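Local coordinates for LanC-like protein GCR2 (Arabidopsis thaliana, PDB 3T33) that may play a role in abscisic acid signalling in plants and belongs to the zinc-binding LanC-like family, at residues Q148-I160 against A180-I193. Numbering follows the deposited sequence.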
loop_
_atom_site.group_PDB
_atom_site.type_symbol
_atom_site.label_atom_id
_atom_site.label_comp_id
_atom_site.label_asym_id
_atom_site.label_seq_id
_atom_site.Cartn_x
_atom_site.Cartn_y
_atom_site.Cartn_z
ATOM N N GLN A 148 16.150 -6.308 24.381
ATOM C CA GLN A 148 16.485 -7.737 24.147
ATOM C C GLN A 148 15.607 -8.422 23.059
ATOM O O GLN A 148 16.090 -9.211 22.223
ATOM C CB GLN A 148 16.426 -8.554 25.451
ATOM C CG GLN A 148 17.172 -7.977 26.686
ATOM C CD GLN A 148 16.718 -6.521 27.093
ATOM O OE1 GLN A 148 15.501 -6.208 27.134
ATOM N NE2 GLN A 148 17.706 -5.645 27.394
ATOM N N LEU A 149 14.308 -8.172 23.114
ATOM C CA LEU A 149 13.397 -8.617 22.077
ATOM C C LEU A 149 13.790 -7.992 20.711
ATOM O O LEU A 149 13.670 -8.602 19.671
ATOM C CB LEU A 149 12.016 -8.111 22.426
ATOM C CG LEU A 149 10.861 -9.076 22.306
ATOM C CD1 LEU A 149 9.626 -8.284 21.970
ATOM C CD2 LEU A 149 11.113 -10.119 21.279
ATOM N N TYR A 150 14.229 -6.755 20.737
ATOM C CA TYR A 150 14.624 -6.087 19.532
ATOM C C TYR A 150 15.801 -6.819 18.859
ATOM O O TYR A 150 15.745 -7.073 17.622
ATOM C CB TYR A 150 15.006 -4.657 19.820
ATOM C CG TYR A 150 15.837 -4.026 18.729
ATOM C CD1 TYR A 150 15.266 -3.744 17.492
ATOM C CD2 TYR A 150 17.167 -3.638 18.951
ATOM C CE1 TYR A 150 15.975 -3.143 16.518
ATOM C CE2 TYR A 150 17.904 -3.024 17.940
ATOM C CZ TYR A 150 17.305 -2.795 16.727
ATOM O OH TYR A 150 17.966 -2.197 15.657
ATOM N N ASP A 151 16.838 -7.153 19.670
ATOM C CA ASP A 151 18.060 -7.798 19.168
ATOM C C ASP A 151 17.694 -9.110 18.589
ATOM O O ASP A 151 18.203 -9.526 17.523
ATOM C CB ASP A 151 19.030 -8.059 20.282
ATOM C CG ASP A 151 19.591 -6.769 20.876
ATOM O OD1 ASP A 151 19.727 -5.752 20.144
ATOM O OD2 ASP A 151 19.920 -6.807 22.075
ATOM N N ARG A 152 16.770 -9.764 19.262
ATOM C CA ARG A 152 16.411 -11.083 18.847
ATOM C C ARG A 152 15.726 -11.066 17.465
ATOM O O ARG A 152 16.025 -11.923 16.619
ATOM C CB ARG A 152 15.602 -11.771 19.953
ATOM C CG ARG A 152 14.515 -12.764 19.483
ATOM C CD ARG A 152 13.685 -13.296 20.699
ATOM N NE ARG A 152 12.293 -13.568 20.311
ATOM C CZ ARG A 152 11.264 -13.677 21.152
ATOM N NH1 ARG A 152 11.434 -13.531 22.465
ATOM N NH2 ARG A 152 10.049 -13.915 20.654
ATOM N N TYR A 153 14.821 -10.118 17.217
ATOM C CA TYR A 153 14.221 -10.044 15.861
ATOM C C TYR A 153 15.225 -9.506 14.826
ATOM O O TYR A 153 15.196 -9.885 13.670
ATOM C CB TYR A 153 12.973 -9.172 15.805
ATOM C CG TYR A 153 11.727 -9.817 16.353
ATOM C CD1 TYR A 153 11.098 -10.870 15.679
ATOM C CD2 TYR A 153 11.167 -9.353 17.569
ATOM C CE1 TYR A 153 9.957 -11.481 16.204
ATOM C CE2 TYR A 153 10.021 -9.932 18.088
ATOM C CZ TYR A 153 9.408 -10.977 17.402
ATOM O OH TYR A 153 8.299 -11.548 17.963
ATOM N N LEU A 154 16.065 -8.591 15.266
ATOM C CA LEU A 154 17.145 -8.088 14.445
ATOM C C LEU A 154 18.136 -9.188 13.977
ATOM O O LEU A 154 18.536 -9.190 12.787
ATOM C CB LEU A 154 17.865 -7.000 15.193
ATOM C CG LEU A 154 18.969 -6.330 14.397
ATOM C CD1 LEU A 154 18.380 -5.785 13.136
ATOM C CD2 LEU A 154 19.657 -5.294 15.205
ATOM N N ALA A 155 18.490 -10.114 14.884
ATOM C CA ALA A 155 19.319 -11.308 14.560
ATOM C C ALA A 155 18.589 -12.235 13.567
ATOM O O ALA A 155 19.201 -12.771 12.634
ATOM C CB ALA A 155 19.724 -12.094 15.870
ATOM N N ARG A 156 17.280 -12.416 13.745
ATOM C CA ARG A 156 16.557 -13.238 12.816
ATOM C C ARG A 156 16.486 -12.541 11.472
ATOM O O ARG A 156 16.582 -13.186 10.407
ATOM C CB ARG A 156 15.156 -13.545 13.318
ATOM C CG ARG A 156 15.127 -14.521 14.493
ATOM C CD ARG A 156 13.816 -14.306 15.285
ATOM N NE ARG A 156 13.736 -15.090 16.524
ATOM C CZ ARG A 156 12.887 -14.829 17.523
ATOM N NH1 ARG A 156 12.038 -13.798 17.440
ATOM N NH2 ARG A 156 12.881 -15.591 18.615
ATOM N N PHE A 157 16.367 -11.223 11.487
ATOM C CA PHE A 157 16.220 -10.557 10.214
ATOM C C PHE A 157 17.591 -10.696 9.469
ATOM O O PHE A 157 17.647 -11.008 8.307
ATOM C CB PHE A 157 15.881 -9.080 10.394
ATOM C CG PHE A 157 15.511 -8.405 9.090
ATOM C CD1 PHE A 157 16.339 -8.476 7.985
ATOM C CD2 PHE A 157 14.329 -7.716 8.953
ATOM C CE1 PHE A 157 15.976 -7.880 6.786
ATOM C CE2 PHE A 157 14.002 -7.109 7.769
ATOM C CZ PHE A 157 14.801 -7.209 6.688
ATOM N N ARG A 158 18.673 -10.433 10.175
ATOM C CA ARG A 158 20.025 -10.514 9.648
ATOM C C ARG A 158 20.479 -11.919 9.197
ATOM O O ARG A 158 21.481 -12.020 8.438
ATOM C CB ARG A 158 20.971 -10.001 10.706
ATOM C CG ARG A 158 20.947 -8.470 10.864
ATOM C CD ARG A 158 21.953 -8.106 11.879
ATOM N NE ARG A 158 22.072 -6.682 12.028
ATOM C CZ ARG A 158 22.658 -6.095 13.069
ATOM N NH1 ARG A 158 23.154 -6.814 14.087
ATOM N NH2 ARG A 158 22.758 -4.789 13.092
ATOM N N GLY A 159 19.762 -12.966 9.640
ATOM C CA GLY A 159 20.010 -14.352 9.178
ATOM C C GLY A 159 19.383 -14.678 7.827
ATOM O O GLY A 159 19.677 -15.735 7.199
ATOM N N ILE A 160 18.520 -13.795 7.338
ATOM C CA ILE A 160 17.893 -14.057 6.043
ATOM C C ILE A 160 18.910 -14.050 4.911
ATOM O O ILE A 160 19.754 -13.160 4.829
ATOM C CB ILE A 160 16.691 -13.064 5.765
ATOM C CG1 ILE A 160 15.503 -13.376 6.706
ATOM C CG2 ILE A 160 16.198 -13.150 4.344
ATOM C CD1 ILE A 160 14.528 -12.199 6.917
ATOM N N ALA A 180 11.765 -4.235 3.061
ATOM C CA ALA A 180 11.797 -4.527 4.502
ATOM C C ALA A 180 12.980 -3.915 5.197
ATOM O O ALA A 180 12.865 -3.471 6.363
ATOM C CB ALA A 180 11.803 -6.045 4.766
ATOM N N CYS A 181 14.140 -3.997 4.531
ATOM C CA CYS A 181 15.349 -3.404 5.041
ATOM C C CYS A 181 15.111 -1.896 5.176
ATOM O O CYS A 181 15.417 -1.357 6.179
ATOM C CB CYS A 181 16.549 -3.620 4.083
ATOM S SG CYS A 181 16.971 -5.381 3.791
ATOM N N LEU A 182 14.699 -1.227 4.088
ATOM C CA LEU A 182 14.446 0.225 4.128
ATOM C C LEU A 182 13.465 0.561 5.242
ATOM O O LEU A 182 13.714 1.407 6.019
ATOM C CB LEU A 182 13.930 0.688 2.805
ATOM C CG LEU A 182 14.956 0.536 1.668
ATOM C CD1 LEU A 182 14.311 0.676 0.325
ATOM C CD2 LEU A 182 16.156 1.546 1.857
ATOM N N PHE A 183 12.418 -0.224 5.378
ATOM C CA PHE A 183 11.431 -0.025 6.404
ATOM C C PHE A 183 12.032 -0.147 7.815
ATOM O O PHE A 183 11.841 0.721 8.677
ATOM C CB PHE A 183 10.321 -1.068 6.208
ATOM C CG PHE A 183 9.349 -1.153 7.352
ATOM C CD1 PHE A 183 9.636 -1.954 8.465
ATOM C CD2 PHE A 183 8.122 -0.436 7.312
ATOM C CE1 PHE A 183 8.712 -2.064 9.573
ATOM C CE2 PHE A 183 7.167 -0.561 8.389
ATOM C CZ PHE A 183 7.458 -1.379 9.520
ATOM N N LEU A 184 12.785 -1.207 8.040
ATOM C CA LEU A 184 13.430 -1.395 9.318
ATOM C C LEU A 184 14.360 -0.234 9.667
ATOM O O LEU A 184 14.303 0.326 10.803
ATOM C CB LEU A 184 14.192 -2.714 9.357
ATOM C CG LEU A 184 14.826 -2.996 10.708
ATOM C CD1 LEU A 184 13.822 -2.904 11.833
ATOM C CD2 LEU A 184 15.507 -4.383 10.743
ATOM N N ASN A 185 15.211 0.139 8.710
ATOM C CA ASN A 185 16.203 1.216 8.952
ATOM C C ASN A 185 15.546 2.605 9.211
ATOM O O ASN A 185 15.931 3.333 10.113
ATOM C CB ASN A 185 17.259 1.271 7.801
ATOM C CG ASN A 185 18.368 0.110 7.914
ATOM O OD1 ASN A 185 18.296 -0.792 8.756
ATOM N ND2 ASN A 185 19.376 0.190 7.089
ATOM N N LYS A 186 14.582 2.957 8.386
ATOM C CA LYS A 186 13.864 4.220 8.525
ATOM C C LYS A 186 13.248 4.338 9.936
ATOM O O LYS A 186 13.477 5.324 10.635
ATOM C CB LYS A 186 12.781 4.260 7.426
ATOM C CG LYS A 186 11.674 5.308 7.600
ATOM C CD LYS A 186 11.936 6.554 6.730
ATOM C CE LYS A 186 10.640 7.305 6.337
ATOM N NZ LYS A 186 10.782 7.991 4.999
ATOM N N HIS A 187 12.523 3.307 10.358
ATOM C CA HIS A 187 11.847 3.277 11.624
ATOM C C HIS A 187 12.732 3.271 12.846
ATOM O O HIS A 187 12.455 4.023 13.803
ATOM C CB HIS A 187 10.871 2.105 11.698
ATOM C CG HIS A 187 9.603 2.328 10.931
ATOM N ND1 HIS A 187 8.379 2.468 11.548
ATOM C CD2 HIS A 187 9.374 2.485 9.600
ATOM C CE1 HIS A 187 7.444 2.670 10.633
ATOM N NE2 HIS A 187 8.020 2.680 9.444
ATOM N N ILE A 188 13.776 2.422 12.846
ATOM C CA ILE A 188 14.708 2.420 13.970
ATOM C C ILE A 188 15.541 3.694 13.927
ATOM O O ILE A 188 16.024 4.129 14.963
ATOM C CB ILE A 188 15.706 1.217 13.960
ATOM C CG1 ILE A 188 15.012 -0.123 14.072
ATOM C CG2 ILE A 188 16.722 1.350 15.080
ATOM C CD1 ILE A 188 13.851 -0.164 15.040
ATOM N N GLY A 189 15.751 4.256 12.729
ATOM C CA GLY A 189 16.635 5.435 12.537
ATOM C C GLY A 189 18.106 5.052 12.749
ATOM O O GLY A 189 18.943 5.850 13.240
ATOM N N GLN A 190 18.425 3.822 12.356
ATOM C CA GLN A 190 19.761 3.265 12.502
ATOM C C GLN A 190 20.034 2.340 11.308
ATOM O O GLN A 190 19.093 1.871 10.599
ATOM C CB GLN A 190 19.849 2.465 13.804
ATOM C CG GLN A 190 20.100 3.251 15.099
ATOM C CD GLN A 190 20.199 2.283 16.273
ATOM O OE1 GLN A 190 20.849 1.234 16.157
ATOM N NE2 GLN A 190 19.516 2.584 17.375
ATOM N N GLU A 191 21.328 2.112 11.073
ATOM C CA GLU A 191 21.800 1.156 10.067
ATOM C C GLU A 191 21.668 -0.240 10.697
ATOM O O GLU A 191 22.662 -0.882 11.013
ATOM C CB GLU A 191 23.243 1.460 9.659
ATOM C CG GLU A 191 23.771 0.415 8.713
ATOM C CD GLU A 191 25.086 0.768 7.991
ATOM O OE1 GLU A 191 25.786 1.718 8.321
ATOM O OE2 GLU A 191 25.405 0.067 7.034
ATOM N N SER A 192 20.429 -0.671 10.904
ATOM C CA SER A 192 20.143 -1.912 11.596
ATOM C C SER A 192 20.552 -3.057 10.654
ATOM O O SER A 192 21.266 -3.982 11.056
ATOM C CB SER A 192 18.645 -2.009 11.987
ATOM O OG SER A 192 18.212 -0.879 12.753
ATOM N N ILE A 193 20.053 -2.969 9.418
ATOM C CA ILE A 193 20.474 -3.790 8.311
ATOM C C ILE A 193 21.616 -3.063 7.583
ATOM O O ILE A 193 21.598 -1.841 7.403
ATOM C CB ILE A 193 19.368 -4.068 7.291
ATOM C CG1 ILE A 193 18.087 -4.553 7.949
ATOM C CG2 ILE A 193 19.875 -5.176 6.271
ATOM C CD1 ILE A 193 18.281 -5.723 8.818
#
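Phe157 reaches from helix 147-158 to helix 174-188 and is met from CG to CZ. With CG anti to the backbone N (chi1 -171°), the ring leaves CB pointing across the gap. CG, CD1 and CE1 lie beneath the end of Ile193, whose CD1 sits 3.5 Å from Phe157 CD1 in a CH-pi contact over one face, offset toward the rim; Ile160 CD1, more distant, is on the opposite face. Phe157 CD2, across the ring from CD1, meets Leu184 CD2 obliquely, the two side chains sliding past each other in opposite directions. Phe157 CE1 lies 4.0 Å from Cys181 SG, an oblique sulfur-aromatic contact. At the far end, CZ and CE2 meet the Ala180 methyl near the ring plane, Ala180 CB being 3.7 Å from Phe157 CZ.

One turn back, Leu154 CD1 lies against Leu184 CD2 and Ser192 CB. Its other methyl, CD2, packs on one face of the Arg158 guanidinium, which two nearly in-plane bonds to one oxygen orient side-on: Arg158 NH2 to Ser192 O is 2.7 Å, on a lone pair, and Arg158 NE to Ser192 O is 3.0 Å. Farther along, Ser192 OG donates a 3.2 Å hydrogen bond to Tyr150 OH, while Tyr150 CE1 packs on Ile188 CD1. Asn185 ties loop 189-193 back to its own helix, taking a nearly straight bond from Ile193 N on OD1 and returning one from ND2 to Ile193 O.

The short helical segments run almost antiparallel, at 153°, but their axes stay 12.5 Å apart, and the loop helps bridge them. The contact joins two helices of the all-helical LanC-like fold, away from the zinc site of Cys288, Cys333 and His334; helix 130-144 touches both partners, through Cys134 against Phe157 and Ala131 against Ala180.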